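Local coordinates for arginine 3rd transport system periplasmic binding protein (Legionella pneumophila subsp. pneumophila str. Philadelphia 1, PDB 3KZG) that probably binds arginine in the periplasm as the solute-binding component of an amino-acid transport system, at residues L5-S10 with E36-L41; Y27-D32 with P86-N91; Y94-D99 with L145-N150; R123-L126 with N131-V134; Q141-G146 with S155-E160. All coordinates share one frame; numbering follows the deposited sequence.

Contact 1: residues L5-S10 with E36-L41; sequences LTIGTS and EICRRL
Strand 4-13 and the last turn of helix 29-40 meet here in a small apolar contact of the helix-on-sheet kind. Leu5 and Ile7 of the strand face Cys38 and Leu41. Together the two segments bury 114 Å² of surface. Cys38 sits at the centre. Its SG is 4.0 Å from Leu5 CD1 and 4.2 Å from Ile7 CD1, so the sulfur touches the methyl ends of two residues that alternate along the strand. Leu5 CD1 also lies 4.0 Å from Leu41 CD1, and the two leucine side chains cross at about a right angle. One methyl of Leu5 thus touches Cys38 of the helix and Leu41 just after it. The Cys38 SG stands beside its own backbone N, opposite the carbonyl carbon (chi1 -73°), and this carries it from the helix to the strand. All three contacts are van der Waals in nature. On the helix, away from the strand, a polar network forms. Glu36 OE2 accepts from Arg39 NH1 at 2.7 Å and from Arg40 NE at 2.7 Å. Arg39 NH1 comes on the syn side, somewhat out of the carboxylate plane; toward Arg40 NE the oxygen uses its anti lone pair. One oxygen therefore joins two arginines in a salt-bridge network. Arg40 NH1 also pairs with Asp218. Strand 44-50 runs parallel to strand 4-13 in the same sheet, and its Cys45 touches both Ile7 and Cys38. Helix 202-217 packs against helix 29-40 through Glu36, Ile37 and Arg40.

Contact 2: residues Y27-D32 with P86-N91; sequences YGFDID and PYMESN
The Phe29 ring meets the Tyr87 ring with its edge: Tyr87 CD1 lies near the Phe29 plane, 3.9 Å from Phe29 CE2. The selenium of Met88, a selenomethionine, approaches the same ring obliquely. Met88 SE is 5.1 Å from the ring centroid and 38° off the normal, a Met-aromatic contact. Phe29 also makes edge-to-face contacts with Tyr228 and Phe229, so its ring belongs to a larger aromatic cluster. Around the Tyr87 ring, Phe29 CE2 and Asp30 OD1 both stand obliquely. The Asp30 carboxylate plane is turned 85° from the Tyr87 ring plane. Tyr87 OH and Asp30 OD1 are 2.6 Å apart, at most a weak hydrogen bond. Asp30 OD2 accepts from Ser70 N, while Glu17 OE1 lies close as a like charge. That closeness would probably raise the pKa of one of the two acids. Tyr87 CG sits between its backbone N and carbonyl carbon (chi1 54°). This aims the ring at the helix start, where Gly28 is the N-cap. The loop before strand 91-97 is thereby packed on the first turn of helix 29-40, within the periplasmic binding protein fold of solute-binding family 3.

Contact 3: residues Y94-D99 with L145-N150; sequences YITTVD and LGLSNN
Leu147 packs closely on Thr96 and Thr97, whereas the turn beyond each of them runs out towards solvent. Leu147 CG lies 4.0 Å from Thr97 CG2, and these two side chains slide past each other in opposite directions. Both leucine methyls meet Thr96. CD2 sits 4.1 Å from Thr96 CA, and it also approaches Ile95 O at 4.2 Å. CD1 lies 4.1 Å from Thr96 OG1. That hydroxyl has its polar partner in Asp153 O, so the methyl brushes an oxygen already bonded. Leu147 CG points opposite its backbone N (chi1 -179°), which extends the side chain from helix to strand. The contact joins the last turn of helix 140-148 to the end of strand 91-97. This strand lies in the five-stranded mixed sheet, between strands 154-158 and 180-188. The helix closes with a Schellman motif: Asn150 has positive phi, and Asn150 N bonds back to Leu147 O at 2.9 Å. On the strand side the chain turns through Val98 and Asp99, both exposed. Thr97 OG1 donates to Asp99 OD1 at 3.2 Å, from well above the carboxylate plane (57° out of it). The bond stays within the turn and leaves Thr97 CG2 for Leu147. Asn149 and Asn150 are likewise exposed on the solvent side.

Contact 4: residues R123-L126 with N131-V134; sequences RQVL and NNQV
Val125 and Leu126 of helix 121-127 lie across Val134 at oblique angles, one after the other. Val134 CG2 is the methyl they share. It stands 3.9 Å from Val125 CG1, 3.7 Å from Leu126 CD2 and 3.8 Å from Leu126 CG. One methyl of the strand thus rests against two adjacent helix side chains. It reaches them because Val134 CG2 lies opposite its carbonyl carbon, beside the backbone N, while CG1 takes the place opposite the N (chi1 -178°). Asn132 lies two residues earlier. Its side chain crosses that of Val125 at about a right angle, and Asn132 CB is 3.9 Å from Val125 CG1. The same Val125 methyl therefore touches both Asn132 and Val134. Leu126 CD2 also lies 3.6 Å from Asn132 O, so it packs on the backbone as well as on Val134. Gln133, between them, points away, consistent with the extended chain. The helix and strand belong to a beta-alpha-beta unit made of strand 112-116, helix 121-127 and strand 133-137. Val125 also packs on Ile113 of strand 112-116 and on Leu156 of strand 154-158, so it faces the sheet. Val134 touches Val115 of strand 112-116. Leu126 is exposed and Val125 buried, which places the contact at the margin of the helix-sheet interface. Its chemistry is almost wholly apolar. The contact between the segments is therefore van der Waals packing, with little directional chemistry.

Contact 5: residues Q141-G146 with S155-E160; sequences QDMLLG and SLMDYE
Both selenomethionines, Met143 and Met157, bend at chi3 (66° and 70°), and the bends bring their CE methyls together. Met143 leaves the helix with CG opposite its backbone N, extending toward the strand before it turns. Met143 CE and Met157 CE then meet at 3.6 Å, in side chains that cross at an oblique angle. Leu144 adds a third apolar group: its CD2 lies 3.7 Å from Met157 CE, and these two side chains cross at about a right angle. The Met157 methyl thus touches two consecutive helix residues. Ser155 meets the selenium instead. Ser155 OG is 3.1 Å from Met143 SE, and Met143 CE is 3.6 Å from Ser155 OG. The approach to selenium is unusually short, and its detail is doubtful. Ser155 and Met157 both point to the helix, while Leu156 between them points away to helix 121-127. Strand 154-158 therefore carries a helix on each face. Trp165 of helix 159-166 adds to the apolar group, touching Leu144 and Met157. The axes of helix segment 141-146 and strand segment 155-158 approach to 10.1 Å, with their directions 144° apart. A helix running roughly, but obliquely, antiparallel to the strand that follows it, inside a mixed sheet covered on both faces, is typical of an alpha/beta sandwich domain of periplasmic binding proteins.

Contacts 2, 3 and 5 are buried, while contacts 1 and 4 are only partly so. Contacts 1 and 2 share helix 29-40 and touch through Thr9 and Ile31. Contacts 3, 4 and 5 reach the five-stranded sheet. Contacts 3 and 5 share helix 140-148, whereas contact 4 uses helix 121-127, where Val125 neighbours Leu156 of contact 5. Contact 1 lies on the opposite side of the chain's centre from these three. Contact 2 lies nearest that centre and meets contact 5 through a probable hydrogen bond between Asn91 O and Tyr159 N. It alone brings polar side-chain atoms to bonding distance across its segments, at most in a weak bond; the other four rest on apolar or van der Waals packing.

Contact 1: residues L5-S10 with E36-L41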
# COMPACT_ATOMS: atom_id res chain seq x y z
N LEU A 5 12.98 -6.85 31.81
CA LEU A 5 14.26 -7.09 31.16
C LEU A 5 15.23 -5.92 31.32
O LEU A 5 14.81 -4.77 31.44
CB LEU A 5 14.05 -7.37 29.67
CG LEU A 5 13.19 -8.57 29.29
CD1 LEU A 5 12.96 -8.59 27.78
CD2 LEU A 5 13.87 -9.86 29.75
N THR A 6 16.51 -6.24 31.33
CA THR A 6 17.57 -5.25 31.44
C THR A 6 18.38 -5.32 30.15
O THR A 6 19.05 -6.32 29.88
CB THR A 6 18.49 -5.57 32.65
OG1 THR A 6 17.74 -5.44 33.87
CG2 THR A 6 19.69 -4.62 32.69
N ILE A 7 18.30 -4.27 29.34
CA ILE A 7 19.01 -4.24 28.07
C ILE A 7 20.21 -3.31 28.08
O ILE A 7 20.12 -2.15 28.47
CB ILE A 7 18.08 -3.80 26.91
CG1 ILE A 7 16.84 -4.69 26.85
CG2 ILE A 7 18.84 -3.87 25.59
CD1 ILE A 7 15.80 -4.37 27.88
N GLY A 8 21.35 -3.84 27.65
CA GLY A 8 22.55 -3.03 27.58
C GLY A 8 22.63 -2.40 26.20
O GLY A 8 22.33 -3.06 25.20
N THR A 9 23.03 -1.13 26.15
CA THR A 9 23.17 -0.41 24.89
C THR A 9 24.38 0.51 25.05
O THR A 9 24.77 0.82 26.18
CB THR A 9 21.92 0.43 24.58
OG1 THR A 9 22.04 1.02 23.27
CG2 THR A 9 21.73 1.53 25.61
N SER A 10 24.98 0.95 23.95
CA SER A 10 26.16 1.81 24.05
C SER A 10 25.78 3.20 24.56
O SER A 10 24.60 3.54 24.64
CB SER A 10 26.88 1.92 22.71
OG SER A 10 26.10 2.64 21.78
N GLU A 36 9.58 -1.12 22.12
CA GLU A 36 8.38 -1.70 21.53
C GLU A 36 8.36 -3.24 21.63
O GLU A 36 7.32 -3.83 21.90
CB GLU A 36 8.28 -1.26 20.06
CG GLU A 36 7.10 -1.82 19.30
CD GLU A 36 5.77 -1.50 19.94
OE1 GLU A 36 5.68 -0.48 20.65
OE2 GLU A 36 4.81 -2.27 19.72
N ILE A 37 9.51 -3.87 21.41
CA ILE A 37 9.60 -5.33 21.50
C ILE A 37 9.25 -5.81 22.92
O ILE A 37 8.59 -6.84 23.08
CB ILE A 37 11.02 -5.82 21.13
CG1 ILE A 37 11.28 -5.59 19.64
CG2 ILE A 37 11.18 -7.30 21.48
CD1 ILE A 37 12.67 -5.96 19.19
N CYS A 38 9.69 -5.07 23.92
CA CYS A 38 9.41 -5.43 25.31
C CYS A 38 7.93 -5.35 25.66
O CYS A 38 7.43 -6.21 26.39
CB CYS A 38 10.22 -4.55 26.27
SG CYS A 38 11.97 -4.95 26.32
N ARG A 39 7.21 -4.35 25.16
CA ARG A 39 5.79 -4.26 25.48
C ARG A 39 5.03 -5.42 24.86
O ARG A 39 4.05 -5.91 25.42
CB ARG A 39 5.19 -2.93 25.01
CG ARG A 39 5.17 -2.70 23.52
CD ARG A 39 4.49 -1.37 23.19
NE ARG A 39 3.04 -1.43 23.34
CZ ARG A 39 2.22 -2.04 22.48
NH1 ARG A 39 2.71 -2.63 21.40
NH2 ARG A 39 0.91 -2.06 22.71
N ARG A 40 5.50 -5.87 23.70
CA ARG A 40 4.88 -6.99 23.00
C ARG A 40 5.22 -8.27 23.76
O ARG A 40 4.49 -9.25 23.69
CB ARG A 40 5.38 -7.05 21.55
CG ARG A 40 4.78 -5.95 20.70
CD ARG A 40 5.39 -5.88 19.30
NE ARG A 40 4.83 -4.76 18.56
CZ ARG A 40 3.88 -4.86 17.64
NH1 ARG A 40 3.36 -6.04 17.33
NH2 ARG A 40 3.43 -3.76 17.04
N LEU A 41 6.33 -8.24 24.48
CA LEU A 41 6.77 -9.37 25.29
C LEU A 41 6.06 -9.28 26.64
O LEU A 41 6.18 -10.18 27.47
CB LEU A 41 8.28 -9.33 25.50
CG LEU A 41 9.18 -9.71 24.31
CD1 LEU A 41 10.64 -9.47 24.66
CD2 LEU A 41 8.94 -11.16 23.95

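Contact 2: residues Y27-D32 with P86-N91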
# COMPACT_ATOMS: atom_id res chain seq x y z
N TYR A 27 17.58 7.95 24.04
CA TYR A 27 16.82 8.11 22.82
C TYR A 27 17.61 7.63 21.61
O TYR A 27 18.85 7.62 21.62
CB TYR A 27 16.38 9.57 22.65
CG TYR A 27 17.48 10.53 22.28
CD1 TYR A 27 17.91 10.66 20.95
CD2 TYR A 27 18.08 11.34 23.24
CE1 TYR A 27 18.90 11.58 20.60
CE2 TYR A 27 19.07 12.26 22.90
CZ TYR A 27 19.48 12.37 21.58
OH TYR A 27 20.47 13.26 21.24
N GLY A 28 16.89 7.22 20.57
CA GLY A 28 17.51 6.74 19.36
C GLY A 28 16.70 5.59 18.80
O GLY A 28 15.79 5.09 19.46
N PHE A 29 17.02 5.15 17.59
CA PHE A 29 16.29 4.06 16.96
C PHE A 29 16.32 2.76 17.77
O PHE A 29 15.28 2.12 17.94
CB PHE A 29 16.83 3.78 15.56
CG PHE A 29 16.08 2.70 14.84
CD1 PHE A 29 14.81 2.93 14.33
CD2 PHE A 29 16.64 1.44 14.69
CE1 PHE A 29 14.10 1.93 13.68
CE2 PHE A 29 15.94 0.42 14.04
CZ PHE A 29 14.67 0.67 13.53
N ASP A 30 17.49 2.35 18.25
CA ASP A 30 17.59 1.10 19.02
C ASP A 30 16.73 1.15 20.27
O ASP A 30 16.12 0.16 20.65
CB ASP A 30 19.04 0.81 19.44
CG ASP A 30 19.88 0.26 18.31
OD1 ASP A 30 19.30 -0.32 17.37
OD2 ASP A 30 21.12 0.38 18.37
N ILE A 31 16.69 2.32 20.91
CA ILE A 31 15.91 2.48 22.12
C ILE A 31 14.44 2.25 21.83
O ILE A 31 13.79 1.45 22.51
CB ILE A 31 16.09 3.89 22.73
CG1 ILE A 31 17.57 4.20 22.94
CG2 ILE A 31 15.32 3.98 24.04
CD1 ILE A 31 18.34 3.15 23.71
N ASP A 32 13.91 2.95 20.83
CA ASP A 32 12.51 2.83 20.46
C ASP A 32 12.14 1.42 20.01
O ASP A 32 11.06 0.92 20.32
CB ASP A 32 12.15 3.83 19.35
CG ASP A 32 12.27 5.29 19.78
OD1 ASP A 32 12.21 5.58 21.00
OD2 ASP A 32 12.41 6.16 18.89
N PRO A 86 17.92 -10.16 12.11
CA PRO A 86 18.42 -8.78 11.99
C PRO A 86 17.21 -7.87 11.80
O PRO A 86 16.21 -8.28 11.19
CB PRO A 86 19.30 -8.85 10.75
CG PRO A 86 18.63 -9.91 9.91
CD PRO A 86 18.26 -10.96 10.92
N TYR A 87 17.27 -6.66 12.35
CA TYR A 87 16.15 -5.72 12.22
C TYR A 87 16.50 -4.60 11.26
O TYR A 87 15.72 -3.68 11.05
CB TYR A 87 15.79 -5.11 13.58
CG TYR A 87 16.94 -4.44 14.32
CD1 TYR A 87 17.39 -3.16 13.98
CD2 TYR A 87 17.56 -5.08 15.39
CE1 TYR A 87 18.43 -2.54 14.70
CE2 TYR A 87 18.59 -4.48 16.11
CZ TYR A 87 19.03 -3.22 15.76
OH TYR A 87 20.05 -2.64 16.49
N MSE A 88 17.68 -4.69 10.66
CA MSE A 88 18.14 -3.66 9.75
C MSE A 88 19.40 -4.11 9.03
O MSE A 88 20.24 -4.82 9.60
CB MSE A 88 18.41 -2.38 10.54
CG MSE A 88 18.89 -1.18 9.74
SE MSE A 88 18.96 0.42 10.85
CE MSE A 88 19.68 1.65 9.52
N GLU A 89 19.54 -3.73 7.76
CA GLU A 89 20.73 -4.09 7.00
C GLU A 89 21.92 -3.32 7.57
O GLU A 89 21.78 -2.16 7.95
CB GLU A 89 20.55 -3.73 5.52
CG GLU A 89 21.72 -4.14 4.64
CD GLU A 89 21.48 -3.84 3.17
OE1 GLU A 89 21.52 -2.65 2.78
OE2 GLU A 89 21.26 -4.80 2.41
N SER A 90 23.08 -3.96 7.65
CA SER A 90 24.26 -3.30 8.19
C SER A 90 25.25 -2.90 7.10
O SER A 90 25.72 -3.74 6.34
CB SER A 90 24.96 -4.21 9.22
OG SER A 90 25.35 -5.45 8.66
N ASN A 91 25.54 -1.60 7.03
CA ASN A 91 26.49 -1.08 6.05
C ASN A 91 27.45 -0.13 6.74
O ASN A 91 27.06 0.58 7.66
CB ASN A 91 25.77 -0.31 4.94
CG ASN A 91 24.75 -1.15 4.20
OD1 ASN A 91 23.56 -1.13 4.53
ND2 ASN A 91 25.20 -1.90 3.21

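Contact 3: residues Y94-D99 with L145-N150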
# COMPACT_ATOMS: atom_id res chain seq x y z
N TYR A 94 32.70 5.40 4.88
CA TYR A 94 33.88 6.21 5.15
C TYR A 94 33.45 7.67 5.21
O TYR A 94 32.69 8.14 4.36
CB TYR A 94 34.95 6.02 4.06
CG TYR A 94 35.79 4.78 4.22
CD1 TYR A 94 36.82 4.72 5.18
CD2 TYR A 94 35.57 3.65 3.43
CE1 TYR A 94 37.59 3.57 5.33
CE2 TYR A 94 36.34 2.50 3.57
CZ TYR A 94 37.35 2.46 4.53
OH TYR A 94 38.12 1.32 4.67
N ILE A 95 33.92 8.37 6.24
CA ILE A 95 33.60 9.78 6.43
C ILE A 95 34.87 10.53 6.81
O ILE A 95 35.76 9.97 7.46
CB ILE A 95 32.53 9.95 7.54
CG1 ILE A 95 32.16 11.43 7.69
CG2 ILE A 95 33.05 9.38 8.87
CD1 ILE A 95 30.99 11.67 8.61
N THR A 96 34.98 11.78 6.39
CA THR A 96 36.15 12.60 6.69
C THR A 96 35.71 14.06 6.76
O THR A 96 34.54 14.36 6.52
CB THR A 96 37.25 12.44 5.61
OG1 THR A 96 38.46 13.05 6.06
CG2 THR A 96 36.82 13.07 4.30
N THR A 97 36.62 14.97 7.10
CA THR A 97 36.27 16.38 7.18
C THR A 97 36.24 17.00 5.79
O THR A 97 37.02 16.62 4.93
CB THR A 97 37.26 17.16 8.07
OG1 THR A 97 38.60 16.96 7.58
CG2 THR A 97 37.17 16.68 9.51
N VAL A 98 35.33 17.95 5.59
CA VAL A 98 35.18 18.62 4.30
C VAL A 98 36.46 19.24 3.75
O VAL A 98 36.65 19.33 2.54
CB VAL A 98 34.11 19.73 4.37
CG1 VAL A 98 32.78 19.14 4.77
CG2 VAL A 98 34.54 20.80 5.36
N ASP A 99 37.34 19.67 4.65
CA ASP A 99 38.60 20.27 4.25
C ASP A 99 39.67 19.22 3.93
O ASP A 99 40.86 19.52 3.93
CB ASP A 99 39.10 21.21 5.35
CG ASP A 99 39.12 20.55 6.71
OD1 ASP A 99 40.05 19.76 6.98
OD2 ASP A 99 38.20 20.82 7.51
N LEU A 145 36.84 13.34 17.47
CA LEU A 145 37.77 14.37 17.94
C LEU A 145 39.09 14.15 17.23
O LEU A 145 39.73 15.10 16.78
CB LEU A 145 37.99 14.27 19.45
CG LEU A 145 39.11 15.14 20.03
CD1 LEU A 145 38.83 16.61 19.74
CD2 LEU A 145 39.24 14.91 21.53
N GLY A 146 39.48 12.88 17.14
CA GLY A 146 40.73 12.54 16.48
C GLY A 146 40.68 13.00 15.04
O GLY A 146 41.65 13.56 14.52
N LEU A 147 39.54 12.77 14.39
CA LEU A 147 39.36 13.17 13.00
C LEU A 147 39.51 14.69 12.88
O LEU A 147 40.24 15.18 12.02
CB LEU A 147 37.97 12.74 12.52
CG LEU A 147 37.61 13.07 11.06
CD1 LEU A 147 38.60 12.38 10.13
CD2 LEU A 147 36.17 12.61 10.76
N SER A 148 38.81 15.42 13.74
CA SER A 148 38.86 16.88 13.74
C SER A 148 40.28 17.39 13.95
O SER A 148 40.70 18.33 13.29
CB SER A 148 37.97 17.45 14.86
OG SER A 148 36.60 17.19 14.62
N ASN A 149 40.99 16.76 14.88
CA ASN A 149 42.37 17.12 15.21
C ASN A 149 43.35 16.56 14.19
O ASN A 149 44.57 16.68 14.35
CB ASN A 149 42.75 16.59 16.60
CG ASN A 149 42.16 17.41 17.72
OD1 ASN A 149 42.14 16.98 18.88
ND2 ASN A 149 41.68 18.61 17.40
N ASN A 150 42.82 15.92 13.16
CA ASN A 150 43.64 15.34 12.11
C ASN A 150 44.57 14.25 12.64
O ASN A 150 45.69 14.08 12.14
CB ASN A 150 44.46 16.46 11.44
CG ASN A 150 44.96 16.06 10.07
OD1 ASN A 150 44.20 15.58 9.23
ND2 ASN A 150 46.25 16.28 9.83

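Contact 4: residues R123-L126 with N131-V134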
# COMPACT_ATOMS: atom_id res chain seq x y z
N ARG A 123 38.86 -4.80 10.84
CA ARG A 123 39.06 -5.93 9.95
C ARG A 123 38.66 -5.58 8.52
O ARG A 123 39.32 -5.99 7.57
CB ARG A 123 38.25 -7.13 10.44
CG ARG A 123 38.45 -8.40 9.62
CD ARG A 123 37.72 -9.57 10.25
NE ARG A 123 38.23 -9.90 11.57
CZ ARG A 123 39.47 -10.35 11.81
NH1 ARG A 123 40.32 -10.52 10.81
NH2 ARG A 123 39.84 -10.62 13.05
N GLN A 124 37.59 -4.81 8.36
CA GLN A 124 37.13 -4.42 7.04
C GLN A 124 38.16 -3.54 6.35
O GLN A 124 38.47 -3.72 5.17
CB GLN A 124 35.81 -3.66 7.12
CG GLN A 124 35.15 -3.45 5.77
CD GLN A 124 34.08 -2.39 5.79
OE1 GLN A 124 33.22 -2.38 6.67
NE2 GLN A 124 34.11 -1.50 4.81
N VAL A 125 38.70 -2.58 7.10
CA VAL A 125 39.70 -1.67 6.58
C VAL A 125 40.96 -2.39 6.11
O VAL A 125 41.43 -2.19 4.99
CB VAL A 125 40.10 -0.62 7.66
CG1 VAL A 125 41.23 0.27 7.15
CG2 VAL A 125 38.90 0.24 8.02
N LEU A 126 41.52 -3.24 6.97
CA LEU A 126 42.74 -3.94 6.60
C LEU A 126 42.54 -4.94 5.46
O LEU A 126 43.43 -5.11 4.63
CB LEU A 126 43.34 -4.64 7.82
CG LEU A 126 43.80 -3.72 8.97
CD1 LEU A 126 44.43 -4.57 10.04
CD2 LEU A 126 44.79 -2.67 8.48
N ASN A 131 47.16 -0.41 2.00
CA ASN A 131 48.17 0.17 2.89
C ASN A 131 47.59 1.20 3.85
O ASN A 131 47.93 2.38 3.80
CB ASN A 131 49.31 0.78 2.08
CG ASN A 131 50.32 1.50 2.95
OD1 ASN A 131 50.61 1.06 4.07
ND2 ASN A 131 50.86 2.61 2.45
N ASN A 132 46.72 0.73 4.73
CA ASN A 132 46.10 1.59 5.72
C ASN A 132 46.51 1.19 7.12
O ASN A 132 46.86 0.03 7.37
CB ASN A 132 44.57 1.52 5.64
CG ASN A 132 44.02 2.12 4.37
OD1 ASN A 132 44.21 3.31 4.10
ND2 ASN A 132 43.34 1.31 3.59
N GLN A 133 46.45 2.16 8.03
CA GLN A 133 46.77 1.94 9.42
C GLN A 133 45.50 2.23 10.19
O GLN A 133 44.82 3.23 9.92
CB GLN A 133 47.89 2.88 9.86
CG GLN A 133 48.35 2.66 11.29
CD GLN A 133 49.53 3.53 11.65
OE1 GLN A 133 50.58 3.49 11.00
NE2 GLN A 133 49.37 4.34 12.69
N VAL A 134 45.15 1.36 11.12
CA VAL A 134 43.94 1.52 11.90
C VAL A 134 44.21 2.05 13.31
O VAL A 134 45.12 1.59 14.00
CB VAL A 134 43.18 0.18 12.03
CG1 VAL A 134 41.88 0.39 12.81
CG2 VAL A 134 42.88 -0.39 10.66

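Contact 5: residues Q141-G146 with S155-E160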
# COMPACT_ATOMS: atom_id res chain seq x y z
N GLN A 141 33.11 9.67 20.43
CA GLN A 141 33.53 11.06 20.64
C GLN A 141 35.02 11.24 20.42
O GLN A 141 35.45 12.24 19.83
CB GLN A 141 33.17 11.52 22.06
CG GLN A 141 31.71 11.38 22.43
CD GLN A 141 31.43 10.07 23.14
OE1 GLN A 141 31.65 8.99 22.60
NE2 GLN A 141 30.93 10.16 24.37
N ASP A 142 35.81 10.28 20.89
CA ASP A 142 37.26 10.31 20.74
C ASP A 142 37.64 10.20 19.27
O ASP A 142 38.54 10.88 18.78
CB ASP A 142 37.90 9.13 21.49
CG ASP A 142 37.68 9.20 23.00
OD1 ASP A 142 37.86 8.15 23.67
OD2 ASP A 142 37.34 10.28 23.51
N MSE A 143 36.93 9.32 18.57
CA MSE A 143 37.20 9.09 17.17
C MSE A 143 36.92 10.34 16.34
O MSE A 143 37.71 10.70 15.47
CB MSE A 143 36.36 7.93 16.66
CG MSE A 143 36.55 7.64 15.19
SE MSE A 143 35.74 6.00 14.70
CE MSE A 143 33.88 6.47 15.02
N LEU A 144 35.79 10.99 16.60
CA LEU A 144 35.43 12.18 15.86
C LEU A 144 36.37 13.33 16.23
O LEU A 144 36.66 14.20 15.39
CB LEU A 144 33.97 12.55 16.12
CG LEU A 144 32.95 11.58 15.51
CD1 LEU A 144 31.54 12.04 15.85
CD2 LEU A 144 33.14 11.51 14.00
N LEU A 145 36.84 13.34 17.47
CA LEU A 145 37.77 14.37 17.94
C LEU A 145 39.09 14.15 17.23
O LEU A 145 39.73 15.10 16.78
CB LEU A 145 37.99 14.27 19.45
CG LEU A 145 39.11 15.14 20.03
CD1 LEU A 145 38.83 16.61 19.74
CD2 LEU A 145 39.24 14.91 21.53
N GLY A 146 39.48 12.88 17.14
CA GLY A 146 40.73 12.54 16.48
C GLY A 146 40.68 13.00 15.04
O GLY A 146 41.65 13.56 14.52
N SER A 155 37.44 8.13 8.98
CA SER A 155 36.84 7.18 9.90
C SER A 155 35.85 6.27 9.17
O SER A 155 35.14 6.71 8.27
CB SER A 155 36.13 7.94 11.02
OG SER A 155 35.35 7.08 11.83
N LEU A 156 35.82 5.00 9.56
CA LEU A 156 34.89 4.03 8.99
C LEU A 156 33.95 3.70 10.14
O LEU A 156 34.37 3.17 11.17
CB LEU A 156 35.63 2.77 8.52
CG LEU A 156 34.75 1.66 7.91
CD1 LEU A 156 33.92 2.22 6.76
CD2 LEU A 156 35.62 0.51 7.43
N MSE A 157 32.67 4.05 9.97
CA MSE A 157 31.64 3.82 10.98
C MSE A 157 30.34 3.36 10.34
O MSE A 157 30.29 3.16 9.13
CB MSE A 157 31.40 5.12 11.78
CG MSE A 157 30.90 6.30 10.95
SE MSE A 157 30.74 7.98 11.95
CE MSE A 157 32.65 8.35 12.24
N ASP A 158 29.30 3.19 11.15
CA ASP A 158 28.00 2.77 10.64
C ASP A 158 27.51 3.81 9.62
O ASP A 158 27.69 5.02 9.81
CB ASP A 158 26.98 2.66 11.78
CG ASP A 158 27.42 1.72 12.89
OD1 ASP A 158 27.72 0.54 12.61
OD2 ASP A 158 27.45 2.16 14.06
N TYR A 159 26.89 3.33 8.54
CA TYR A 159 26.36 4.20 7.50
C TYR A 159 25.37 5.25 8.02
O TYR A 159 25.51 6.44 7.72
CB TYR A 159 25.69 3.36 6.40
CG TYR A 159 24.96 4.19 5.37
CD1 TYR A 159 25.66 5.04 4.51
CD2 TYR A 159 23.57 4.14 5.28
CE1 TYR A 159 24.99 5.84 3.59
CE2 TYR A 159 22.89 4.94 4.36
CZ TYR A 159 23.60 5.79 3.52
OH TYR A 159 22.94 6.59 2.62
N GLU A 160 24.37 4.82 8.80
CA GLU A 160 23.39 5.76 9.33
C GLU A 160 24.01 6.73 10.34
O GLU A 160 23.50 7.83 10.55
CB GLU A 160 22.20 5.05 9.99
CG GLU A 160 21.28 4.28 9.05
CD GLU A 160 20.73 5.12 7.91
OE1 GLU A 160 20.64 6.35 8.06
OE2 GLU A 160 20.39 4.54 6.86